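Local coordinates for protein L-iditol 2-dehydrogenase (Clostridium scindens, PDB 4OH1) that probably oxidises polyols such as L-iditol with NAD+, as a zinc-containing member of the alcohol dehydrogenase family, at residues G183-G186 against M187-V190. Numbering follows the deposited sequence.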
ATOM      1  N   GLY A 183      -5.343   8.099  28.386  1.00 38.75           N
ATOM      2  CA  GLY A 183      -6.068   9.350  28.272  1.00 40.87           C
ATOM      3  C   GLY A 183      -7.125   9.321  27.180  1.00 42.16           C
ATOM      4  O   GLY A 183      -7.505   8.272  26.668  1.00 40.20           O
ATOM      5  N   GLY A 184      -7.586  10.494  26.783  1.00 39.09           N
ATOM      6  CA  GLY A 184      -8.669  10.565  25.824  1.00 38.30           C
ATOM      7  C   GLY A 184      -8.295   9.977  24.491  1.00 35.20           C
ATOM      8  O   GLY A 184      -9.053   9.181  23.910  1.00 32.96           O
ATOM      9  N   LEU A 185      -7.163  10.385  23.961  1.00 34.86           N
ATOM     10  CA  LEU A 185      -6.691   9.802  22.699  1.00 37.93           C
ATOM     11  C   LEU A 185      -6.507   8.284  22.813  1.00 34.97           C
ATOM     12  O   LEU A 185      -6.822   7.540  21.888  1.00 32.06           O
ATOM     13  CB  LEU A 185      -5.369  10.407  22.257  1.00 38.89           C
ATOM     14  CG  LEU A 185      -5.452  11.743  21.559  1.00 43.64           C
ATOM     15  CD1 LEU A 185      -4.042  12.155  21.042  1.00 44.54           C
ATOM     16  CD2 LEU A 185      -6.497  11.763  20.417  1.00 41.49           C
ATOM     17  N   GLY A 186      -5.986   7.859  23.953  1.00 36.52           N
ATOM     18  CA  GLY A 186      -5.870   6.466  24.293  1.00 34.11           C
ATOM     19  C   GLY A 186      -7.178   5.721  24.184  1.00 33.46           C
ATOM     20  O   GLY A 186      -7.215   4.637  23.618  1.00 29.22           O
HETATM   21  N   MSE A 187      -8.248   6.293  24.740  1.00 32.85           N
HETATM   22  CA  MSE A 187      -9.540   5.637  24.759  1.00 31.04           C
HETATM   23  C   MSE A 187     -10.077   5.599  23.338  1.00 31.27           C
HETATM   24  O   MSE A 187     -10.625   4.613  22.891  1.00 31.74           O
HETATM   25  CB  MSE A 187     -10.518   6.367  25.659  1.00 33.88           C
HETATM   26  CG  MSE A 187     -10.167   6.345  27.143  1.00 37.58           C
HETATM   27 SE   MSE A 187      -9.781   4.513  27.810  0.75 41.95          SE
HETATM   28  CE  MSE A 187      -7.848   4.426  27.547  1.00 38.35           C
HETATM   29  N   MSE A 188      -9.873   6.639  22.575  1.00 30.39           N
HETATM   30  CA  MSE A 188     -10.287   6.594  21.167  1.00 31.89           C
HETATM   31  C   MSE A 188      -9.511   5.524  20.361  1.00 31.42           C
HETATM   32  O   MSE A 188     -10.092   4.883  19.501  1.00 29.58           O
HETATM   33  CB  MSE A 188     -10.086   7.947  20.489  1.00 30.29           C
HETATM   34  CG  MSE A 188     -10.910   9.027  21.140  1.00 35.09           C
HETATM   35 SE   MSE A 188     -10.801  10.814  20.275  0.75 39.22          SE
HETATM   36  CE  MSE A 188     -10.621  11.798  21.991  1.00 46.95           C
ATOM     37  N   LEU A 189      -8.211   5.387  20.607  1.00 29.28           N
ATOM     38  CA  LEU A 189      -7.426   4.312  19.986  1.00 28.72           C
ATOM     39  C   LEU A 189      -7.934   2.916  20.416  1.00 27.14           C
ATOM     40  O   LEU A 189      -7.937   1.992  19.628  1.00 29.16           O
ATOM     41  CB  LEU A 189      -5.967   4.459  20.303  1.00 28.63           C
ATOM     42  CG  LEU A 189      -5.328   5.635  19.557  1.00 29.34           C
ATOM     43  CD1 LEU A 189      -3.950   5.890  20.140  1.00 31.24           C
ATOM     44  CD2 LEU A 189      -5.258   5.370  18.052  1.00 32.33           C
ATOM     45  N   VAL A 190      -8.378   2.759  21.642  1.00 27.33           N
ATOM     46  CA  VAL A 190      -8.928   1.479  22.037  1.00 28.31           C
ATOM     47  C   VAL A 190     -10.128   1.164  21.130  1.00 29.21           C
ATOM     48  O   VAL A 190     -10.230   0.066  20.542  1.00 30.53           O
ATOM     49  CB  VAL A 190      -9.335   1.403  23.512  1.00 27.51           C
ATOM     50  CG1 VAL A 190     -10.158   0.182  23.788  1.00 31.42           C
ATOM     51  CG2 VAL A 190      -8.094   1.377  24.420  1.00 31.27           C
TER
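The glycine-rich turn of a Rossmann-type nucleotide-binding fold passes here into the first turns of helix 184-194, with Gly183 at the N-cap. Gly183 and Gly186 fit the last two glycines of a GxGxxG pattern, which in such folds lets the helix start close to a dinucleotide; that role is inferred here. Four successive i+4 to i backbone hydrogen bonds establish the alpha-helical start. Met187 N reaches Gly183 O at 2.9 Å, with an N-H...O angle of 147°. The next bond is straighter, Met188 N to Gly184 O at 3.0 Å and 165°. Leu189 N meets Leu185 O at 2.9 Å, and Val190 N closes the series on Gly186 O at 3.0 Å.

The two selenomethionines turn back over the glycine backbone. Met187 CG, anti to its own carbonyl carbon (chi1 -66°), lies 3.3 Å from Gly183 O, and bends at chi2 and chi3 bring Met187 CE to 3.7 Å from Gly186 C. Met188 is extended at chi2 and bends at chi3, about its CG-SE bond, which carries CE back to 3.6 Å from Gly184 O. Beside it, Leu185 CD2 approaches Met188 SE at 4.4 Å, a loose apolar contact.

Leu185 and Met188 both pack on Pro158 of helix 156-168, on the side toward the zinc site that includes Glu75 and Glu157. Met187 instead meets Leu213 and Ala214 of helix 208-216, while Leu189 and Val190 rest on Ile179 of strand 176-180, seating the helix within the beta-alpha-beta unit that continues to strand 200-205.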